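Sulfoquinovosidase (Escherichia coli, PDB 5AEG) hydrolyses sulfoquinovosyl diacylglycerides and simpler alpha-sulfoquinovosides such as sulfoquinovosyl glycerol, releasing sulfoquinovose for breakdown by sulfoglycolysis. Local coordinates at residues L521-W524 against C525-S528; F527-T531 against P532-T536; D544-F548 against D549-E553. All coordinates share one frame; numbering follows the deposited sequence.

Contact 1 (L521-W524 against C525-S528)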
loop_
_atom_site.group_PDB
_atom_site.type_symbol
_atom_site.label_atom_id
_atom_site.label_comp_id
_atom_site.label_asym_id
_atom_site.label_seq_id
_atom_site.Cartn_x
_atom_site.Cartn_y
_atom_site.Cartn_z
ATOM N N LEU A 521 4.780 9.666 19.673
ATOM C CA LEU A 521 5.972 9.086 19.202
ATOM C C LEU A 521 6.260 7.750 19.901
ATOM O O LEU A 521 6.627 6.796 19.263
ATOM C CB LEU A 521 7.189 10.013 19.410
ATOM C CG LEU A 521 8.490 9.570 18.796
ATOM C CD1 LEU A 521 8.395 9.525 17.243
ATOM C CD2 LEU A 521 9.627 10.527 19.158
ATOM N N LEU A 522 6.160 7.718 21.218
ATOM C CA LEU A 522 6.496 6.531 22.003
ATOM C C LEU A 522 5.505 5.401 21.800
ATOM O O LEU A 522 5.929 4.252 21.641
ATOM C CB LEU A 522 6.629 6.879 23.506
ATOM C CG LEU A 522 7.683 7.961 23.822
ATOM C CD1 LEU A 522 8.006 7.952 25.301
ATOM C CD2 LEU A 522 8.956 7.897 23.060
ATOM N N ARG A 523 4.222 5.705 21.732
ATOM C CA ARG A 523 3.237 4.677 21.393
ATOM C C ARG A 523 3.449 4.119 19.951
ATOM O O ARG A 523 3.244 2.936 19.696
ATOM C CB ARG A 523 1.863 5.254 21.500
ATOM C CG ARG A 523 1.364 5.372 22.897
ATOM C CD ARG A 523 1.130 4.068 23.578
ATOM N NE ARG A 523 0.279 4.308 24.767
ATOM C CZ ARG A 523 0.117 3.451 25.781
ATOM N NH1 ARG A 523 0.728 2.297 25.753
ATOM N NH2 ARG A 523 -0.678 3.769 26.813
ATOM N N TRP A 524 3.866 4.986 19.008
ATOM C CA TRP A 524 4.102 4.540 17.670
ATOM C C TRP A 524 5.341 3.680 17.596
ATOM O O TRP A 524 5.391 2.688 16.855
ATOM C CB TRP A 524 4.204 5.720 16.677
ATOM C CG TRP A 524 3.651 5.458 15.336
ATOM C CD1 TRP A 524 3.988 4.493 14.463
ATOM C CD2 TRP A 524 2.728 6.292 14.668
ATOM N NE1 TRP A 524 3.301 4.632 13.272
ATOM C CE2 TRP A 524 2.505 5.722 13.363
ATOM C CE3 TRP A 524 2.076 7.446 15.033
ATOM C CZ2 TRP A 524 1.646 6.267 12.443
ATOM C CZ3 TRP A 524 1.157 8.009 14.105
ATOM C CH2 TRP A 524 0.961 7.399 12.835
ATOM N N CYS A 525 6.357 4.031 18.409
ATOM C CA CYS A 525 7.545 3.218 18.501
ATOM C C CYS A 525 7.161 1.822 19.015
ATOM O O CYS A 525 7.700 0.832 18.554
ATOM C CB CYS A 525 8.588 3.883 19.435
ATOM S SG CYS A 525 10.174 3.014 19.388
ATOM N N ASP A 526 6.275 1.752 20.010
ATOM C CA ASP A 526 5.833 0.433 20.540
ATOM C C ASP A 526 5.180 -0.450 19.439
ATOM O O ASP A 526 5.281 -1.683 19.452
ATOM C CB ASP A 526 4.841 0.624 21.648
ATOM C CG ASP A 526 5.450 1.077 22.991
ATOM O OD1 ASP A 526 6.705 1.230 23.054
ATOM O OD2 ASP A 526 4.579 1.323 23.909
ATOM N N PHE A 527 4.421 0.196 18.560
ATOM C CA PHE A 527 3.750 -0.491 17.463
ATOM C C PHE A 527 4.776 -0.998 16.455
ATOM O O PHE A 527 4.834 -2.206 16.139
ATOM C CB PHE A 527 2.737 0.513 16.854
ATOM C CG PHE A 527 2.111 0.102 15.521
ATOM C CD1 PHE A 527 1.880 -1.195 15.143
ATOM C CD2 PHE A 527 1.716 1.124 14.650
ATOM C CE1 PHE A 527 1.259 -1.463 13.924
ATOM C CE2 PHE A 527 0.994 0.851 13.502
ATOM C CZ PHE A 527 0.787 -0.433 13.110
ATOM N N SER A 528 5.642 -0.090 15.967
ATOM C CA SER A 528 6.586 -0.422 14.959
ATOM C C SER A 528 7.626 -1.508 15.312
ATOM O O SER A 528 8.092 -2.244 14.424
ATOM C CB SER A 528 7.283 0.852 14.380
ATOM O OG SER A 528 6.318 1.679 13.724
HETATM O O HOH W 1 1.972 0.798 23.674
#

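Contact 2 (F527-T531 against P532-T536)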
loop_
_atom_site.group_PDB
_atom_site.type_symbol
_atom_site.label_atom_id
_atom_site.label_comp_id
_atom_site.label_asym_id
_atom_site.label_seq_id
_atom_site.Cartn_x
_atom_site.Cartn_y
_atom_site.Cartn_z
ATOM N N PHE A 527 4.421 0.196 18.560
ATOM C CA PHE A 527 3.750 -0.491 17.463
ATOM C C PHE A 527 4.776 -0.998 16.455
ATOM O O PHE A 527 4.834 -2.206 16.139
ATOM C CB PHE A 527 2.737 0.513 16.854
ATOM C CG PHE A 527 2.111 0.102 15.521
ATOM C CD1 PHE A 527 1.880 -1.195 15.143
ATOM C CD2 PHE A 527 1.716 1.124 14.650
ATOM C CE1 PHE A 527 1.259 -1.463 13.924
ATOM C CE2 PHE A 527 0.994 0.851 13.502
ATOM C CZ PHE A 527 0.787 -0.433 13.110
ATOM N N SER A 528 5.642 -0.090 15.967
ATOM C CA SER A 528 6.586 -0.422 14.959
ATOM C C SER A 528 7.626 -1.508 15.312
ATOM O O SER A 528 8.092 -2.244 14.424
ATOM C CB SER A 528 7.283 0.852 14.380
ATOM O OG SER A 528 6.318 1.679 13.724
ATOM N N ALA A 529 7.938 -1.649 16.578
ATOM C CA ALA A 529 8.817 -2.726 17.040
ATOM C C ALA A 529 8.202 -4.115 16.829
ATOM O O ALA A 529 8.939 -5.099 16.877
ATOM C CB ALA A 529 9.096 -2.535 18.535
ATOM N N PHE A 530 6.886 -4.176 16.595
ATOM C CA PHE A 530 6.157 -5.397 16.185
ATOM C C PHE A 530 5.702 -5.452 14.744
ATOM O O PHE A 530 4.571 -5.846 14.442
ATOM C CB PHE A 530 5.046 -5.652 17.217
ATOM C CG PHE A 530 5.629 -5.999 18.572
ATOM C CD1 PHE A 530 5.941 -7.325 18.879
ATOM C CD2 PHE A 530 5.912 -5.034 19.490
ATOM C CE1 PHE A 530 6.463 -7.696 20.103
ATOM C CE2 PHE A 530 6.483 -5.381 20.717
ATOM C CZ PHE A 530 6.716 -6.728 21.045
ATOM N N THR A 531 6.581 -4.938 13.878
ATOM C CA THR A 531 6.385 -4.915 12.425
ATOM C C THR A 531 7.732 -5.292 11.820
ATOM O O THR A 531 8.733 -5.389 12.548
ATOM C CB THR A 531 5.898 -3.545 11.871
ATOM O OG1 THR A 531 6.964 -2.609 11.970
ATOM C CG2 THR A 531 4.710 -3.075 12.566
ATOM N N PRO A 532 7.803 -5.529 10.484
ATOM C CA PRO A 532 9.095 -5.914 10.003
ATOM C C PRO A 532 10.171 -4.817 9.770
ATOM O O PRO A 532 11.316 -5.134 9.322
ATOM C CB PRO A 532 8.805 -6.651 8.673
ATOM C CG PRO A 532 7.522 -6.160 8.237
ATOM C CD PRO A 532 6.722 -5.852 9.527
ATOM N N MET A 533 9.865 -3.557 10.047
ATOM C CA MET A 533 10.871 -2.504 9.802
ATOM C C MET A 533 10.562 -1.334 10.722
ATOM O O MET A 533 9.410 -0.943 10.816
ATOM C CB MET A 533 10.860 -2.096 8.316
ATOM C CG MET A 533 11.853 -1.002 7.986
ATOM S SD MET A 533 11.956 -0.817 6.223
ATOM C CE MET A 533 12.888 0.724 6.152
ATOM N N MET A 534 11.587 -0.806 11.346
ATOM C CA MET A 534 11.525 0.351 12.195
ATOM C C MET A 534 12.248 1.537 11.528
ATOM O O MET A 534 13.454 1.440 11.248
ATOM C CB MET A 534 12.211 0.102 13.534
ATOM C CG MET A 534 11.487 -0.949 14.385
ATOM S SD MET A 534 12.075 -1.006 16.069
ATOM C CE MET A 534 11.434 0.493 16.887
ATOM N N ARG A 535 11.513 2.630 11.276
ATOM C CA ARG A 535 12.088 3.801 10.567
ATOM C C ARG A 535 11.310 5.015 11.001
ATOM O O ARG A 535 10.065 4.964 11.010
ATOM C CB ARG A 535 12.016 3.631 9.038
ATOM C CG ARG A 535 12.565 4.887 8.315
ATOM C CD ARG A 535 12.346 4.865 6.840
ATOM N NE ARG A 535 10.903 4.656 6.483
ATOM C CZ ARG A 535 9.977 5.600 6.573
ATOM N NH1 ARG A 535 10.247 6.845 7.039
ATOM N NH2 ARG A 535 8.701 5.343 6.258
ATOM N N THR A 536 12.031 6.063 11.443
ATOM C CA THR A 536 11.423 7.289 11.843
ATOM C C THR A 536 11.324 8.328 10.717
ATOM O O THR A 536 11.851 8.127 9.583
ATOM C CB THR A 536 12.171 7.887 13.050
ATOM O OG1 THR A 536 13.352 8.525 12.637
ATOM C CG2 THR A 536 12.507 6.839 14.114
#

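Contact 3 (D544-F548 against D549-E553)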
loop_
_atom_site.group_PDB
_atom_site.type_symbol
_atom_site.label_atom_id
_atom_site.label_comp_id
_atom_site.label_asym_id
_atom_site.label_seq_id
_atom_site.Cartn_x
_atom_site.Cartn_y
_atom_site.Cartn_z
ATOM N N ASP A 544 8.014 21.393 14.774
ATOM C CA ASP A 544 6.786 21.325 15.518
ATOM C C ASP A 544 6.565 19.976 16.181
ATOM O O ASP A 544 5.627 19.811 16.908
ATOM C CB ASP A 544 5.570 21.559 14.625
ATOM C CG ASP A 544 5.441 23.034 14.164
ATOM O OD1 ASP A 544 6.179 23.873 14.691
ATOM O OD2 ASP A 544 4.609 23.297 13.293
ATOM N N ASN A 545 7.388 19.005 15.874
ATOM C CA ASN A 545 7.135 17.640 16.336
ATOM C C ASN A 545 8.204 17.200 17.334
ATOM O O ASN A 545 9.390 17.472 17.145
ATOM C CB ASN A 545 7.247 16.721 15.070
ATOM C CG ASN A 545 6.050 16.871 14.111
ATOM O OD1 ASN A 545 4.949 17.226 14.497
ATOM N ND2 ASN A 545 6.286 16.574 12.872
ATOM N N TRP A 546 7.788 16.367 18.259
ATOM C CA TRP A 546 8.728 15.637 19.153
ATOM C C TRP A 546 9.467 14.596 18.345
ATOM O O TRP A 546 8.840 13.884 17.525
ATOM C CB TRP A 546 7.957 15.003 20.302
ATOM C CG TRP A 546 8.822 14.596 21.409
ATOM C CD1 TRP A 546 9.442 13.403 21.633
ATOM C CD2 TRP A 546 9.261 15.481 22.437
ATOM N NE1 TRP A 546 10.206 13.463 22.801
ATOM C CE2 TRP A 546 10.107 14.744 23.307
ATOM C CE3 TRP A 546 8.989 16.816 22.709
ATOM C CZ2 TRP A 546 10.704 15.325 24.449
ATOM C CZ3 TRP A 546 9.585 17.413 23.884
ATOM C CH2 TRP A 546 10.444 16.663 24.694
ATOM N N GLN A 547 10.787 14.571 18.480
ATOM C CA GLN A 547 11.624 13.660 17.755
ATOM C C GLN A 547 12.287 12.614 18.596
ATOM O O GLN A 547 12.243 12.680 19.833
ATOM C CB GLN A 547 12.701 14.451 17.003
ATOM C CG GLN A 547 12.160 15.588 16.136
ATOM C CD GLN A 547 11.235 15.152 14.958
ATOM O OE1 GLN A 547 11.112 13.954 14.592
ATOM N NE2 GLN A 547 10.641 16.164 14.305
ATOM N N PHE A 548 12.917 11.643 17.919
ATOM C CA PHE A 548 13.519 10.455 18.605
ATOM C C PHE A 548 14.565 10.802 19.694
ATOM O O PHE A 548 14.851 9.989 20.556
ATOM C CB PHE A 548 14.068 9.470 17.608
ATOM C CG PHE A 548 15.169 9.971 16.726
ATOM C CD1 PHE A 548 16.438 10.239 17.244
ATOM C CD2 PHE A 548 14.962 10.104 15.336
ATOM C CE1 PHE A 548 17.479 10.665 16.420
ATOM C CE2 PHE A 548 15.981 10.541 14.512
ATOM C CZ PHE A 548 17.250 10.787 15.026
ATOM N N ASP A 549 15.127 12.024 19.602
ATOM C CA ASP A 549 16.170 12.484 20.534
ATOM C C ASP A 549 15.694 13.634 21.381
ATOM O O ASP A 549 16.506 14.416 21.871
ATOM C CB ASP A 549 17.451 12.810 19.766
ATOM C CG ASP A 549 17.254 13.879 18.667
ATOM O OD1 ASP A 549 16.068 14.242 18.367
ATOM O OD2 ASP A 549 18.296 14.334 18.148
ATOM N N GLY A 550 14.372 13.755 21.584
ATOM C CA GLY A 550 13.821 14.958 22.240
ATOM C C GLY A 550 14.256 15.081 23.700
ATOM O O GLY A 550 14.330 16.174 24.227
ATOM N N ASP A 551 14.504 13.955 24.359
ATOM C CA ASP A 551 14.951 13.950 25.795
ATOM C C ASP A 551 15.430 12.541 26.134
ATOM O O ASP A 551 15.322 11.565 25.278
ATOM C CB ASP A 551 13.875 14.545 26.787
ATOM C CG ASP A 551 12.616 13.675 26.978
ATOM O OD1 ASP A 551 12.556 12.495 26.507
ATOM O OD2 ASP A 551 11.659 14.178 27.622
ATOM N N ALA A 552 15.946 12.385 27.339
ATOM C CA ALA A 552 16.531 11.096 27.724
ATOM C C ALA A 552 15.497 9.999 27.787
ATOM O O ALA A 552 15.796 8.832 27.371
ATOM C CB ALA A 552 17.270 11.208 29.101
ATOM N N GLU A 553 14.308 10.321 28.262
ATOM C CA GLU A 553 13.264 9.309 28.359
ATOM C C GLU A 553 12.887 8.775 26.947
ATOM O O GLU A 553 12.707 7.571 26.755
ATOM C CB GLU A 553 12.044 9.887 29.033
ATOM C CG GLU A 553 10.898 8.897 29.193
ATOM C CD GLU A 553 9.623 9.498 29.787
ATOM O OE1 GLU A 553 9.559 10.729 30.049
ATOM O OE2 GLU A 553 8.685 8.700 30.005
#

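Contact 1 (L521-W524 against C525-S528)
Trp-524 and Phe-527 lie side by side on helix 518-528 and point the same way, three residues, just under one turn, apart. Their nearest carbons, CD1 of Trp-524 and CD2 of Phe-527, are 4.1 Å apart. The five-membered ring and the phenyl plane meet at 35°, neither stacked nor edge-to-face, so this is plain apolar contact. Phe-527 has its CG anti to the backbone N (chi1 169°), which swings the ring alongside the indole. At the edge of that indole, in its plane, Ser-528 OG stands 3.7 Å from Trp-524 CD1. The indole NE1 is hydrogen-bonded to Ser-503 on strand 501-505, while both rings also touch Val-486 of helix 486-495.

The charged pair behaves differently. Arg-523 NH1 and Asp-526 OD2 are 4.4 Å apart, too far for a salt bridge, and a water fills the step. It accepts from Arg-523 NH1 at 2.8 Å, in the plane of the guanidinium at its edge, and donates to Asp-526 OD2 at 2.7 Å. Each end has a further partner in the C-terminal domain: Arg-523 NH1 reaches the carbonyl of Ala-653, and Asp-526 OD2 takes the amide of Gly-656.

Beneath the side chains runs the i to i+4 ladder of an alpha helix. Cys-525 N bonds Leu-521 O, Asp-526 N bonds Leu-522 O, Phe-527 N bonds Arg-523 O, and the straightest of the four, Ser-528 N to Trp-524 O at 2.9 Å, has an N-H...O angle of 173°.

On this barrel helix, then, aromatic rings pack against strand 501-505 and helix 486-495, Leu-521 and Cys-525 meet helix 552-567, and opposite charges, buried and bridged by water, probably temper each other beside residues 653-656.

Contact 2 (F527-T531 against P532-T536)
Met-534 folds back on Ser-528 and Ala-529 where helix 518-528 gives way to strand 534-536, the alpha-to-beta half of the last beta-alpha-beta unit of the TIM barrel, which begins with strand 501-505. From CB the chain runs with CG anti to the carbonyl carbon (chi1 -66°), which brings Met-534 CG to 3.6 Å from Ser-528 O. Met-534 SD then sits 3.8 Å from Ala-529 CA and 4.2 Å from Ala-529 CB. A bend at chi3 (73°) turns the methyl Met-534 CE back over Ala-529, 4.1 Å from Ala-529 N. Beyond the turn, Met-534 also touches Thr-562 and Phe-565 of helix 552-567. An alanine in place of Met-534 would leave Ala-529 without its sulfur and methyl partners and is likely to open a gap between the turn and helix 552-567.

The turn itself is type I, Ser-528 to Thr-531, and its last residue ties back on the first. The weak amide bond from Thr-531 N to Ser-528 O is backed by the threonine hydroxyl: a chi1 of 70° tucks Thr-531 OG1 back over the backbone, where it donates to Ser-528 O in the carbonyl plane, on a lone pair, at 2.7 Å.

Contact 3 (D544-F548 against D549-E553)
Trp-546 lays one face of its indole against Gly-550, whose CA sits 3.6 Å above the ring plane, displaced toward the rim. This is the close-fitting part of the contact, and there is probably little room for a side chain at the glycine. The same ring meets Asp-551 at its edge: Asp-551 OD2 is 3.5 Å from Trp-546 CZ2, with the carboxylate crossing at about a right angle, its plane 74° from that of the indole. With CG anti to the backbone N (chi1 -164°), the indole extends forward along the chain to reach both residues. Its NE1 is hydrogen-bonded to Thr-554 OG1, to which Asp-551 OD1 is also bonded.

A type I turn from Gln-547 to Gly-550 draws the two halves together. Gly-550 N bonds Gln-547 O at 3.0 Å, approaching from above the carbonyl plane rather than along a lone pair. Phe-548 and Asp-549 occupy the corners; Phe-548 CD1 comes within 3.7 Å of Asp-549 CB, and the phenylalanine belongs to the tight side, buried against Met-275 and Lys-271 of helix 265-277.

The outer side is looser. Asp-549 and Asp-551 are partly exposed, and their carboxylates look to lysines beyond the turn: Asp-549 OD2 to Lys-271, Asp-551 OD2 to Lys-518. The lysine charges would be expected to favour the ionised carboxylates.

Taken together, this is a beta turn leading straight into a helix N-terminus. Asp-551 is the N-cap residue, its side chain capping a backbone N just past Glu-553, of helix 552-567, the helix that follows the eighth strand of the barrel.

Contacts 1 and 2 are buried and share Phe-527 and Ser-528: contact 1 lies on helix 518-528, and contact 2 carries its end into strand 534-536. They meet where Cys-525 SG packs on Met-534 CE at 3.8 Å. Contact 3 lies farther out, on the surface, at the start of helix 552-567, yet it touches both: Leu-521 CD2 of contact 1 meets Gln-547 and Trp-546, and Thr-536 of contact 2 meets Phe-548. Their chemistry differs with place. The charges of contact 1 are buried and bridged by water, contact 2 is methionine and turn backbone, and contact 3 sets an indole against glycine, its acidic groups partly exposed and paired to lysines.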